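Polycyclic ketone monooxygenase (Myceliophthora thermophila, PDB 5MQ6) catalyses Baeyer-Villiger oxidation with FAD and NADPH, inserting one oxygen atom beside a ketone carbonyl to give esters or lactones, and is particularly active on polycyclic ketones. Local coordinates at residues E144-I149 against L161-R166; D190-W195 against K213-Y218; V284-A289 against D431-T436; G500-D505 against C520-P525. All blocks are in the same frame, centred on the assembly; numbering follows the deposited sequence.

Contact 1 (E144-I149 against L161-R166)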
loop_
_atom_site.group_PDB
_atom_site.type_symbol
_atom_site.label_atom_id
_atom_site.label_comp_id
_atom_site.label_asym_id
_atom_site.label_seq_id
_atom_site.Cartn_x
_atom_site.Cartn_y
_atom_site.Cartn_z
ATOM N N GLU A 144 14.405 -17.135 2.398
ATOM C CA GLU A 144 15.048 -18.416 2.269
ATOM C C GLU A 144 16.034 -18.397 1.093
ATOM O O GLU A 144 17.080 -18.995 1.200
ATOM C CB GLU A 144 14.064 -19.508 2.067
ATOM C CG GLU A 144 14.755 -20.890 2.007
ATOM C CD GLU A 144 13.765 -22.039 1.963
ATOM O OE1 GLU A 144 12.515 -21.834 1.969
ATOM O OE2 GLU A 144 14.247 -23.174 1.878
ATOM N N GLU A 145 15.705 -17.694 0.003
ATOM C CA GLU A 145 16.512 -17.721 -1.218
ATOM C C GLU A 145 17.731 -16.830 -1.152
ATOM O O GLU A 145 18.733 -17.080 -1.829
ATOM C CB GLU A 145 15.693 -17.333 -2.433
ATOM C CG GLU A 145 14.563 -18.283 -2.700
ATOM C CD GLU A 145 13.250 -18.023 -1.921
ATOM O OE1 GLU A 145 13.094 -17.372 -0.828
ATOM O OE2 GLU A 145 12.314 -18.607 -2.419
ATOM N N THR A 146 17.690 -15.804 -0.331
ATOM C CA THR A 146 18.826 -14.973 -0.157
ATOM C C THR A 146 19.714 -15.453 1.009
ATOM O O THR A 146 20.849 -14.997 1.154
ATOM C CB THR A 146 18.404 -13.570 0.140
ATOM O OG1 THR A 146 17.455 -13.586 1.204
ATOM C CG2 THR A 146 17.764 -12.906 -1.097
ATOM N N GLY A 147 19.193 -16.329 1.870
ATOM C CA GLY A 147 19.856 -16.608 3.148
ATOM C C GLY A 147 19.927 -15.491 4.213
ATOM O O GLY A 147 20.563 -15.639 5.200
ATOM N N TYR A 148 19.229 -14.392 4.048
ATOM C CA TYR A 148 19.325 -13.271 4.946
ATOM C C TYR A 148 18.502 -13.516 6.213
ATOM O O TYR A 148 17.409 -14.112 6.158
ATOM C CB TYR A 148 18.833 -12.011 4.274
ATOM C CG TYR A 148 18.979 -10.810 5.168
ATOM C CD1 TYR A 148 20.252 -10.374 5.573
ATOM C CD2 TYR A 148 17.870 -10.135 5.647
ATOM C CE1 TYR A 148 20.411 -9.289 6.402
ATOM C CE2 TYR A 148 18.025 -9.028 6.507
ATOM C CZ TYR A 148 19.283 -8.633 6.897
ATOM O OH TYR A 148 19.437 -7.577 7.729
ATOM N N ILE A 149 19.054 -13.087 7.351
ATOM C CA ILE A 149 18.407 -13.256 8.664
ATOM C C ILE A 149 18.161 -11.850 9.117
ATOM O O ILE A 149 19.111 -11.157 9.434
ATOM C CB ILE A 149 19.309 -14.004 9.704
ATOM C CG1 ILE A 149 19.593 -15.389 9.226
ATOM C CG2 ILE A 149 18.643 -14.138 11.074
ATOM C CD1 ILE A 149 20.636 -16.162 9.998
ATOM N N LEU A 161 15.545 -1.347 2.830
ATOM C CA LEU A 161 16.163 -0.859 1.621
ATOM C C LEU A 161 17.407 -1.709 1.212
ATOM O O LEU A 161 17.569 -2.126 0.014
ATOM C CB LEU A 161 16.465 0.607 1.797
ATOM C CG LEU A 161 17.235 1.309 0.691
ATOM C CD1 LEU A 161 16.380 1.280 -0.561
ATOM C CD2 LEU A 161 17.437 2.800 1.033
ATOM N N GLU A 162 18.239 -2.028 2.199
ATOM C CA GLU A 162 19.392 -2.833 1.921
ATOM C C GLU A 162 18.967 -4.224 1.345
ATOM O O GLU A 162 19.626 -4.775 0.469
ATOM C CB GLU A 162 20.280 -2.923 3.172
ATOM C CG GLU A 162 21.317 -4.051 3.160
ATOM C CD GLU A 162 21.994 -4.206 4.540
ATOM O OE1 GLU A 162 21.783 -5.207 5.278
ATOM O OE2 GLU A 162 22.713 -3.286 4.927
ATOM N N HIS A 163 17.857 -4.775 1.822
ATOM C CA HIS A 163 17.405 -6.053 1.334
ATOM C C HIS A 163 16.963 -6.000 -0.145
ATOM O O HIS A 163 17.243 -6.960 -0.897
ATOM C CB HIS A 163 16.325 -6.605 2.184
ATOM C CG HIS A 163 15.919 -7.987 1.810
ATOM N ND1 HIS A 163 16.780 -9.074 1.902
ATOM C CD2 HIS A 163 14.723 -8.489 1.426
ATOM C CE1 HIS A 163 16.136 -10.182 1.587
ATOM N NE2 HIS A 163 14.881 -9.862 1.314
ATOM N N ALA A 164 16.287 -4.923 -0.507
ATOM C CA ALA A 164 15.980 -4.632 -1.901
ATOM C C ALA A 164 17.262 -4.658 -2.768
ATOM O O ALA A 164 17.305 -5.298 -3.835
ATOM C CB ALA A 164 15.322 -3.232 -1.963
ATOM N N TYR A 165 18.306 -3.998 -2.280
ATOM C CA TYR A 165 19.644 -4.048 -2.911
ATOM C C TYR A 165 20.245 -5.414 -2.899
ATOM O O TYR A 165 20.835 -5.826 -3.899
ATOM C CB TYR A 165 20.615 -2.976 -2.352
ATOM C CG TYR A 165 20.323 -1.746 -3.094
ATOM C CD1 TYR A 165 19.150 -1.012 -2.876
ATOM C CD2 TYR A 165 21.189 -1.318 -4.140
ATOM C CE1 TYR A 165 18.853 0.166 -3.615
ATOM C CE2 TYR A 165 20.905 -0.144 -4.874
ATOM C CZ TYR A 165 19.720 0.560 -4.627
ATOM O OH TYR A 165 19.410 1.596 -5.446
ATOM N N ARG A 166 20.030 -6.153 -1.813
ATOM C CA ARG A 166 20.508 -7.522 -1.755
ATOM C C ARG A 166 19.871 -8.361 -2.871
ATOM O O ARG A 166 20.521 -9.237 -3.517
ATOM C CB ARG A 166 20.235 -8.134 -0.386
ATOM C CG ARG A 166 20.509 -9.626 -0.287
ATOM C CD ARG A 166 20.388 -10.167 1.152
ATOM N NE ARG A 166 21.212 -9.399 2.063
ATOM C CZ ARG A 166 20.838 -8.408 2.877
ATOM N NH1 ARG A 166 19.561 -8.042 3.037
ATOM N NH2 ARG A 166 21.803 -7.762 3.540
#
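A cation-pi stack of Arg-166 on Tyr-148 dominates this surface contact. It joins the end of helix 143-146 and the loop after it to helix 157-170, in the FAD-binding part of the fold. The guanidinium lies flat on one face of the Tyr-148 ring, with the two planes only 4° apart. Arg-166 CZ sits 3.4 Å from Tyr-148 CD1, and NH1 lies over the centre of the ring.

The chain of Arg-166 bends at CG-CD (chi3 -53°), which turns the guanidinium back along its own helix. There two neighbours hold it in its plane. Arg-166 NH2 makes a salt bridge of 3.1 Å to Glu-162 OE1, which it meets from above the carboxylate plane. Arg-166 NH1 donates to His-163 ND1 at 3.2 Å, and this bond lies in the planes of both groups. This is consistent with a proton on His-163 NE2, which is bonded to Pro-141 O. With an alanine here instead of Arg-166, Glu-162 would probably lose its charge partner, His-163 ND1 its donor and the Tyr-148 face its cation.

Thr-146 completes the contact. Its OG1 comes to the edge of the imidazole, 3.7 Å from His-163 CE1, and also bonds the carbonyl of Leu-142. Tyr-148 OH is held by Glu-159. The helix ends at Thr-146, and Gly-147, with positive phi, is the first residue to leave it. The arrangement is a cation-pi stack that packs the loop after helix 143-146 on helix 157-170, with the His-163 side chain about 11 Å from the bound FAD.

Contact 2 (D190-W195 against K213-Y218)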
loop_
_atom_site.group_PDB
_atom_site.type_symbol
_atom_site.label_atom_id
_atom_site.label_comp_id
_atom_site.label_asym_id
_atom_site.label_seq_id
_atom_site.Cartn_x
_atom_site.Cartn_y
_atom_site.Cartn_z
ATOM N N ASP A 190 -0.991 -2.634 -32.751
ATOM C CA ASP A 190 -1.570 -3.772 -33.474
ATOM C C ASP A 190 -0.648 -4.217 -34.591
ATOM O O ASP A 190 -0.658 -5.387 -34.957
ATOM C CB ASP A 190 -3.000 -3.518 -34.023
ATOM C CG ASP A 190 -4.120 -3.475 -32.899
ATOM O OD1 ASP A 190 -4.431 -4.546 -32.284
ATOM O OD2 ASP A 190 -4.748 -2.383 -32.631
ATOM N N GLU A 191 0.144 -3.325 -35.148
ATOM C CA GLU A 191 0.972 -3.707 -36.300
ATOM C C GLU A 191 2.167 -4.502 -35.888
ATOM O O GLU A 191 2.246 -5.642 -36.196
ATOM C CB GLU A 191 1.392 -2.499 -37.155
ATOM C CG GLU A 191 0.220 -1.932 -37.958
ATOM C CD GLU A 191 0.644 -1.175 -39.223
ATOM O OE1 GLU A 191 1.871 -0.957 -39.464
ATOM O OE2 GLU A 191 -0.277 -0.805 -39.993
ATOM N N SER A 192 3.088 -3.906 -35.171
ATOM C CA SER A 192 4.247 -4.632 -34.674
ATOM C C SER A 192 4.002 -5.572 -33.446
ATOM O O SER A 192 4.926 -6.282 -33.035
ATOM C CB SER A 192 5.247 -3.619 -34.242
ATOM O OG SER A 192 4.673 -2.839 -33.243
ATOM N N ARG A 193 2.800 -5.564 -32.870
ATOM C CA ARG A 193 2.498 -6.425 -31.741
ATOM C C ARG A 193 3.466 -6.197 -30.562
ATOM O O ARG A 193 4.112 -7.118 -30.104
ATOM C CB ARG A 193 2.630 -7.881 -32.164
ATOM C CG ARG A 193 1.862 -8.160 -33.435
ATOM C CD ARG A 193 0.530 -8.675 -33.087
ATOM N NE ARG A 193 -0.009 -9.677 -33.974
ATOM C CZ ARG A 193 0.561 -10.839 -34.251
ATOM N NH1 ARG A 193 1.778 -11.143 -33.838
ATOM N NH2 ARG A 193 -0.070 -11.698 -35.026
ATOM N N LEU A 194 3.622 -4.938 -30.180
ATOM C CA LEU A 194 4.477 -4.566 -29.073
ATOM C C LEU A 194 3.775 -3.472 -28.316
ATOM O O LEU A 194 2.987 -2.718 -28.894
ATOM C CB LEU A 194 5.809 -4.037 -29.572
ATOM C CG LEU A 194 6.813 -5.047 -30.121
ATOM C CD1 LEU A 194 7.950 -4.381 -30.913
ATOM C CD2 LEU A 194 7.428 -5.945 -29.063
ATOM N N TRP A 195 4.035 -3.424 -27.013
ATOM C CA TRP A 195 3.689 -2.291 -26.198
ATOM C C TRP A 195 4.786 -1.196 -26.370
ATOM O O TRP A 195 5.963 -1.535 -26.442
ATOM C CB TRP A 195 3.659 -2.718 -24.718
ATOM C CG TRP A 195 2.491 -3.532 -24.413
ATOM C CD1 TRP A 195 2.453 -4.913 -24.310
ATOM C CD2 TRP A 195 1.186 -3.071 -24.210
ATOM N NE1 TRP A 195 1.154 -5.339 -24.039
ATOM C CE2 TRP A 195 0.358 -4.230 -23.935
ATOM C CE3 TRP A 195 0.611 -1.793 -24.147
ATOM C CZ2 TRP A 195 -1.021 -4.134 -23.670
ATOM C CZ3 TRP A 195 -0.787 -1.705 -23.873
ATOM C CH2 TRP A 195 -1.559 -2.865 -23.638
ATOM N N LYS A 213 10.921 6.559 -25.683
ATOM C CA LYS A 213 9.957 5.599 -26.134
ATOM C C LYS A 213 10.574 4.212 -26.046
ATOM O O LYS A 213 11.608 3.950 -26.673
ATOM C CB LYS A 213 9.517 5.879 -27.522
ATOM C CG LYS A 213 8.427 4.911 -28.006
ATOM C CD LYS A 213 7.830 5.345 -29.331
ATOM C CE LYS A 213 7.315 4.166 -30.072
ATOM N NZ LYS A 213 6.478 4.632 -31.180
ATOM N N LEU A 214 9.951 3.332 -25.255
ATOM C CA LEU A 214 10.531 2.022 -25.002
ATOM C C LEU A 214 9.523 1.012 -25.384
ATOM O O LEU A 214 8.361 1.233 -25.125
ATOM C CB LEU A 214 10.901 1.852 -23.565
ATOM C CG LEU A 214 11.776 2.911 -22.973
ATOM C CD1 LEU A 214 11.925 2.808 -21.476
ATOM C CD2 LEU A 214 13.157 2.861 -23.611
ATOM N N GLN A 215 9.972 -0.074 -26.010
ATOM C CA GLN A 215 9.059 -1.116 -26.406
ATOM C C GLN A 215 9.285 -2.454 -25.754
ATOM O O GLN A 215 10.388 -2.776 -25.367
ATOM C CB GLN A 215 9.059 -1.276 -27.906
ATOM C CG GLN A 215 8.523 -0.031 -28.635
ATOM C CD GLN A 215 8.427 -0.261 -30.115
ATOM O OE1 GLN A 215 9.421 -0.489 -30.807
ATOM N NE2 GLN A 215 7.208 -0.253 -30.605
ATOM N N ALA A 216 8.220 -3.217 -25.601
ATOM C CA ALA A 216 8.325 -4.546 -24.986
ATOM C C ALA A 216 7.278 -5.490 -25.487
ATOM O O ALA A 216 6.193 -5.050 -25.804
ATOM C CB ALA A 216 8.201 -4.437 -23.463
ATOM N N ARG A 217 7.523 -6.788 -25.372
ATOM C CA ARG A 217 6.482 -7.800 -25.728
ATOM C C ARG A 217 5.438 -7.882 -24.632
ATOM O O ARG A 217 4.296 -8.020 -24.902
ATOM C CB ARG A 217 7.159 -9.191 -25.881
ATOM C CG ARG A 217 8.146 -9.200 -27.051
ATOM C CD ARG A 217 8.722 -10.606 -27.096
ATOM N NE ARG A 217 9.633 -10.797 -28.149
ATOM C CZ ARG A 217 10.327 -11.890 -28.377
ATOM N NH1 ARG A 217 10.152 -12.972 -27.648
ATOM N NH2 ARG A 217 11.136 -11.898 -29.424
ATOM N N TYR A 218 5.872 -7.796 -23.382
ATOM C CA TYR A 218 5.039 -7.838 -22.226
ATOM C C TYR A 218 5.286 -6.644 -21.310
ATOM O O TYR A 218 6.498 -6.235 -21.111
ATOM C CB TYR A 218 5.437 -9.067 -21.435
ATOM C CG TYR A 218 5.030 -10.409 -21.946
ATOM C CD1 TYR A 218 3.765 -10.962 -21.663
ATOM C CD2 TYR A 218 5.929 -11.209 -22.667
ATOM C CE1 TYR A 218 3.420 -12.258 -22.044
ATOM C CE2 TYR A 218 5.566 -12.478 -23.059
ATOM C CZ TYR A 218 4.355 -13.001 -22.747
ATOM O OH TYR A 218 4.116 -14.289 -23.219
#
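Trp-195 O accepts the shortest polar bond of this contact, 2.9 Å from Ala-216 N. The same oxygen takes a CA-H...O contact from Gln-215 CA at 3.1 Å. The return bond runs from Trp-195 N to Ala-216 O, 3.0 Å, and is nearly in line with the carbonyl. Trp-195 and Ala-216 are thus an antiparallel hydrogen-bonded pair. They belong to the beta hairpin of strands 194-201 and 210-216, part of the mixed sheet that also holds strand 78-84. Just before this pair, Arg-193 and Leu-194 form a G1 beta bulge facing Asp-189. At Arg-217 the chain turns a corner after strand 210-216.

Leu-194 closes the corner with one methyl. Its CD2 lies 3.6 Å from Ala-216 O and 3.9 Å from Arg-217 CG. The other methyl, CD1, is 4.2 Å from Gln-215 OE1, and the two side chains cross at about a right angle. The amide of Gln-215 is held at both ends, OE1 by Arg-78 and NE2 by Ser-196. Trp-195 shares its side of the sheet with Ala-216. Its indole edge meets the backbone at the corner, with CD1 3.7 Å from Arg-217 O in the ring plane, while NE1 donates to Pro-525 O.

Contact 3 (V284-A289 against D431-T436)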
loop_
_atom_site.group_PDB
_atom_site.type_symbol
_atom_site.label_atom_id
_atom_site.label_comp_id
_atom_site.label_asym_id
_atom_site.label_seq_id
_atom_site.Cartn_x
_atom_site.Cartn_y
_atom_site.Cartn_z
ATOM N N VAL A 284 6.818 8.441 13.835
ATOM C CA VAL A 284 7.659 9.645 13.787
ATOM C C VAL A 284 7.531 10.459 15.081
ATOM O O VAL A 284 8.510 11.037 15.530
ATOM C CB VAL A 284 7.283 10.622 12.656
ATOM C CG1 VAL A 284 8.401 11.593 12.477
ATOM C CG2 VAL A 284 7.251 9.922 11.338
ATOM N N VAL A 285 6.318 10.535 15.607
ATOM C CA VAL A 285 6.026 11.428 16.747
ATOM C C VAL A 285 6.995 11.262 17.919
ATOM O O VAL A 285 7.483 12.216 18.418
ATOM C CB VAL A 285 4.598 11.318 17.181
ATOM C CG1 VAL A 285 4.408 11.810 18.623
ATOM C CG2 VAL A 285 3.726 12.161 16.299
ATOM N N PRO A 286 7.330 10.040 18.311
ATOM C CA PRO A 286 8.295 9.936 19.376
ATOM C C PRO A 286 9.714 10.496 19.101
ATOM O O PRO A 286 10.459 10.913 20.049
ATOM C CB PRO A 286 8.371 8.429 19.616
ATOM C CG PRO A 286 6.974 7.935 19.254
ATOM C CD PRO A 286 6.591 8.777 18.085
ATOM N N LYS A 287 10.091 10.452 17.821
ATOM C CA LYS A 287 11.412 10.783 17.400
ATOM C C LYS A 287 11.447 12.266 17.359
ATOM O O LYS A 287 12.457 12.805 17.676
ATOM C CB LYS A 287 11.723 10.259 15.992
ATOM C CG LYS A 287 11.615 8.786 15.896
ATOM C CD LYS A 287 12.588 8.045 16.773
ATOM C CE LYS A 287 12.313 6.582 16.613
ATOM N NZ LYS A 287 13.137 5.787 17.529
ATOM N N LEU A 288 10.350 12.895 16.945
ATOM C CA LEU A 288 10.232 14.339 16.972
ATOM C C LEU A 288 10.244 14.905 18.390
ATOM O O LEU A 288 10.899 15.945 18.605
ATOM C CB LEU A 288 9.035 14.830 16.228
ATOM C CG LEU A 288 9.047 14.615 14.676
ATOM C CD1 LEU A 288 7.754 15.069 14.091
ATOM C CD2 LEU A 288 10.189 15.351 13.949
ATOM N N ALA A 289 9.512 14.246 19.311
ATOM C CA ALA A 289 9.405 14.663 20.722
ATOM C C ALA A 289 10.736 14.682 21.397
ATOM O O ALA A 289 10.976 15.507 22.223
ATOM C CB ALA A 289 8.468 13.745 21.493
ATOM N N ASP A 431 4.844 0.821 21.131
ATOM C CA ASP A 431 5.116 0.868 22.561
ATOM C C ASP A 431 5.689 2.200 23.072
ATOM O O ASP A 431 6.028 2.287 24.222
ATOM C CB ASP A 431 6.044 -0.298 22.925
ATOM C CG ASP A 431 5.451 -1.624 22.586
ATOM O OD1 ASP A 431 4.192 -1.747 22.680
ATOM O OD2 ASP A 431 6.215 -2.581 22.248
ATOM N N GLU A 432 5.726 3.238 22.247
ATOM C CA GLU A 432 6.199 4.573 22.588
ATOM C C GLU A 432 5.239 5.723 22.238
ATOM O O GLU A 432 5.347 6.745 22.819
ATOM C CB GLU A 432 7.510 4.907 21.884
ATOM C CG GLU A 432 8.584 3.835 21.860
ATOM C CD GLU A 432 9.844 4.234 21.033
ATOM O OE1 GLU A 432 9.785 5.099 20.095
ATOM O OE2 GLU A 432 10.912 3.660 21.312
ATOM N N TYR A 433 4.337 5.601 21.263
ATOM C CA TYR A 433 3.587 6.745 20.833
ATOM C C TYR A 433 2.650 7.335 21.880
ATOM O O TYR A 433 2.573 8.544 22.073
ATOM C CB TYR A 433 2.754 6.337 19.622
ATOM C CG TYR A 433 1.785 7.341 19.077
ATOM C CD1 TYR A 433 2.220 8.425 18.324
ATOM C CD2 TYR A 433 0.389 7.209 19.312
ATOM C CE1 TYR A 433 1.302 9.332 17.806
ATOM C CE2 TYR A 433 -0.554 8.072 18.765
ATOM C CZ TYR A 433 -0.100 9.162 18.027
ATOM O OH TYR A 433 -1.030 9.997 17.498
ATOM N N LEU A 434 1.880 6.491 22.522
ATOM C CA LEU A 434 0.887 6.972 23.507
ATOM C C LEU A 434 1.610 7.661 24.689
ATOM O O LEU A 434 1.252 8.813 25.078
ATOM C CB LEU A 434 -0.023 5.816 23.940
ATOM C CG LEU A 434 -0.960 5.305 22.846
ATOM C CD1 LEU A 434 -1.659 4.027 23.296
ATOM C CD2 LEU A 434 -1.955 6.351 22.420
ATOM N N GLN A 435 2.679 7.004 25.149
ATOM C CA GLN A 435 3.529 7.459 26.267
ATOM C C GLN A 435 4.092 8.839 25.954
ATOM O O GLN A 435 4.373 9.576 26.868
ATOM C CB GLN A 435 4.777 6.548 26.474
ATOM C CG GLN A 435 4.613 5.090 26.969
ATOM C CD GLN A 435 3.945 4.127 25.943
ATOM O OE1 GLN A 435 3.648 4.491 24.780
ATOM N NE2 GLN A 435 3.722 2.895 26.377
ATOM N N THR A 436 4.340 9.132 24.661
ATOM C CA THR A 436 4.886 10.425 24.189
ATOM C C THR A 436 4.031 11.593 24.563
ATOM O O THR A 436 4.562 12.677 24.948
ATOM C CB THR A 436 5.104 10.437 22.651
ATOM O OG1 THR A 436 5.968 9.363 22.329
ATOM C CG2 THR A 436 5.753 11.703 22.167
HETATM O O HOH W 1 11.718 6.792 20.255
#
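Pro-286 and Val-285 pack against Tyr-433 and Thr-436, joining two helical pieces of what is probably the NADPH-binding Rossmann-type domain. Helix 279-289 follows a GxGxxA turn of Rossmann type, and Thr-277 and Thr-280 there bind NADPH. Segment 431-436 leads to strand 442-446 of the same parallel sheet. The Pro-286 ring packs along the short, weakly bonded helix 433-436, with Pro-286 CG 3.5 Å from Thr-436 OG1. Val-285 meets the edge of the Tyr-433 ring, CB to CE1 3.9 Å. Thr-436 turns its methyl toward the other helix, CG2 anti to the backbone N, where it presses on Ala-289 CB at a tight 3.5 Å. A glycine in place of Thr-436 would probably open a gap beside Ala-289 and Val-285 and cost Glu-432 O its hydroxyl donor.

Further out, Glu-432 O fixes the threonine. It accepts from Thr-436 OG1 at 2.7 Å and from Thr-436 N, and the two donors reach it from opposite faces of the carbonyl plane. Val-285 and Ala-289 rest on Leu-295 of the parallel sheet. At the outer rim Lys-287 has its salt bridge with Glu-262. One water joins the two segments there, accepting from Lys-287 NZ at 3.2 Å and donating to Glu-432 OE1 at 2.6 Å.

Contact 4 (G500-D505 against C520-P525)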
loop_
_atom_site.group_PDB
_atom_site.type_symbol
_atom_site.label_atom_id
_atom_site.label_comp_id
_atom_site.label_asym_id
_atom_site.label_seq_id
_atom_site.Cartn_x
_atom_site.Cartn_y
_atom_site.Cartn_z
ATOM N N GLY A 500 -7.202 -1.558 -30.845
ATOM C CA GLY A 500 -8.023 -0.491 -31.383
ATOM C C GLY A 500 -7.865 0.830 -30.697
ATOM O O GLY A 500 -8.762 1.633 -30.770
ATOM N N GLY A 501 -6.752 1.070 -30.019
ATOM C CA GLY A 501 -6.613 2.299 -29.225
ATOM C C GLY A 501 -7.543 2.478 -28.028
ATOM O O GLY A 501 -7.548 3.556 -27.406
ATOM N N LYS A 502 -8.326 1.442 -27.690
ATOM C CA LYS A 502 -9.180 1.424 -26.490
ATOM C C LYS A 502 -8.425 1.699 -25.121
ATOM O O LYS A 502 -7.438 1.016 -24.760
ATOM C CB LYS A 502 -9.813 0.053 -26.388
ATOM C CG LYS A 502 -11.082 0.020 -25.552
ATOM C CD LYS A 502 -11.885 -1.288 -25.681
ATOM C CE LYS A 502 -11.477 -2.338 -24.637
ATOM N NZ LYS A 502 -11.660 -3.751 -25.087
ATOM N N SER A 503 -8.939 2.668 -24.362
ATOM C CA SER A 503 -8.388 3.067 -23.078
ATOM C C SER A 503 -8.806 2.140 -21.944
ATOM O O SER A 503 -10.013 1.894 -21.706
ATOM C CB SER A 503 -8.824 4.467 -22.701
ATOM O OG SER A 503 -8.566 4.580 -21.291
ATOM N N LEU A 504 -7.834 1.654 -21.200
ATOM C CA LEU A 504 -8.169 0.730 -20.096
ATOM C C LEU A 504 -9.133 1.434 -19.137
ATOM O O LEU A 504 -10.147 0.851 -18.674
ATOM C CB LEU A 504 -6.907 0.240 -19.351
ATOM C CG LEU A 504 -7.151 -0.768 -18.210
ATOM C CD1 LEU A 504 -7.929 -1.979 -18.697
ATOM C CD2 LEU A 504 -5.861 -1.218 -17.585
ATOM N N ASP A 505 -8.817 2.689 -18.851
ATOM C CA ASP A 505 -9.580 3.378 -17.835
ATOM C C ASP A 505 -10.993 3.682 -18.295
ATOM O O ASP A 505 -11.927 3.606 -17.544
ATOM C CB ASP A 505 -8.885 4.650 -17.334
ATOM C CG ASP A 505 -9.538 5.179 -16.081
ATOM O OD1 ASP A 505 -9.707 4.407 -15.102
ATOM O OD2 ASP A 505 -9.952 6.354 -16.116
ATOM N N CYS A 520 -5.263 -9.275 -15.322
ATOM C CA CYS A 520 -5.260 -8.885 -16.776
ATOM C C CYS A 520 -6.678 -8.538 -17.206
ATOM O O CYS A 520 -7.644 -8.859 -16.491
ATOM C CB CYS A 520 -4.698 -10.035 -17.607
ATOM S SG CYS A 520 -5.744 -11.513 -17.479
ATOM N N SER A 521 -6.819 -7.934 -18.385
ATOM C CA SER A 521 -8.090 -7.452 -18.956
ATOM C C SER A 521 -8.109 -7.630 -20.515
ATOM O O SER A 521 -7.067 -7.452 -21.253
ATOM C CB SER A 521 -8.289 -5.982 -18.645
ATOM O OG SER A 521 -9.678 -5.620 -18.642
ATOM N N ASN A 522 -9.297 -7.952 -20.989
ATOM C CA ASN A 522 -9.546 -8.139 -22.400
ATOM C C ASN A 522 -9.350 -6.865 -23.169
ATOM O O ASN A 522 -9.828 -5.786 -22.760
ATOM C CB ASN A 522 -10.948 -8.700 -22.659
ATOM C CG ASN A 522 -11.214 -8.847 -24.131
ATOM O OD1 ASN A 522 -11.846 -7.991 -24.642
ATOM N ND2 ASN A 522 -10.571 -9.836 -24.839
ATOM N N GLY A 523 -8.676 -7.004 -24.295
ATOM C CA GLY A 523 -8.234 -5.824 -25.128
ATOM C C GLY A 523 -6.823 -5.357 -24.895
ATOM O O GLY A 523 -6.377 -4.461 -25.566
ATOM N N PHE A 524 -6.116 -6.001 -23.959
ATOM C CA PHE A 524 -4.830 -5.570 -23.378
ATOM C C PHE A 524 -3.933 -6.739 -23.271
ATOM O O PHE A 524 -3.525 -7.099 -22.180
ATOM C CB PHE A 524 -5.013 -4.800 -22.034
ATOM C CG PHE A 524 -5.977 -3.624 -22.165
ATOM C CD1 PHE A 524 -7.341 -3.837 -22.063
ATOM C CD2 PHE A 524 -5.523 -2.382 -22.490
ATOM C CE1 PHE A 524 -8.250 -2.835 -22.235
ATOM C CE2 PHE A 524 -6.412 -1.332 -22.672
ATOM C CZ PHE A 524 -7.790 -1.562 -22.554
ATOM N N PRO A 525 -3.626 -7.365 -24.458
ATOM C CA PRO A 525 -2.791 -8.568 -24.533
ATOM C C PRO A 525 -1.415 -8.302 -23.997
ATOM O O PRO A 525 -0.917 -7.195 -24.140
ATOM C CB PRO A 525 -2.748 -8.893 -26.053
ATOM C CG PRO A 525 -2.943 -7.574 -26.705
ATOM C CD PRO A 525 -3.772 -6.749 -25.795
HETATM O O HOH W 2 -13.051 -5.854 -23.585
#
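Leu-504 carries CG anti to its own backbone N (chi1 -178°), and Phe-524 carries CG anti to its carbonyl carbon (chi1 -54°). These turns bring the leucine methyl CD1 over one face of the phenyl ring. It is a CH-pi contact, 3.9 Å from Leu-504 CD1 to the centroid of the Phe-524 ring and 19° off the normal. The far end of the ring is pushed against backbone. Phe-524 CZ lies 3.4 Å from Leu-504 CA, and Phe-524 CE2 lies 3.3 Å from Lys-502 O. The ring therefore fits where the loop passes into helix 504-511. Ser-503 is the N-cap of that helix, and its OG bonds the backbone N of Asp-506.

A type II beta turn from Ser-521 to Phe-524 presents the ring. A side chain on Gly-523 would run into Lys-502 NZ. Lys-502 crosses the ring at about a right angle, with CE 4.1 Å from Phe-524 CE1. Its chain bends at chi3 and its amine ends beside the turn. There one water accepts from Lys-502 NZ at 2.9 Å and donates to Asn-522 OD1 at 2.7 Å. Asn-522 ND2 is held by Val-571 O, and Asn-522 O is bonded by Lys-507. The ring and leucine give an apolar centre, while the lysine charge at its border is probably eased by the bridging water, with the carbonyl of Asn-522 near.

The contacts follow one another along the chain, each closing before the next opens. Contacts 1 and 2 lie within the Pyridine nucleotide-disulphide oxidoreductase range. Contact 3 sits by the parallel sheet of the NADPH side, its centre about 29 Å from that of contact 1. Contact 2 belongs to the mixed sheet and lies on the opposite side of the chain's centre from contact 3, about 50 Å away between centres. Contacts 2 and 4 touch, with centres about 14 Å apart. Besides the indole bond of Trp-195, Asp-190 OD2 to Gly-500 N, 3.1 Å, is a probable hydrogen bond between them. The hairpin is thus tied to the later loops, so distant parts of the sequence build one region of the fold, across the centre from contact 3.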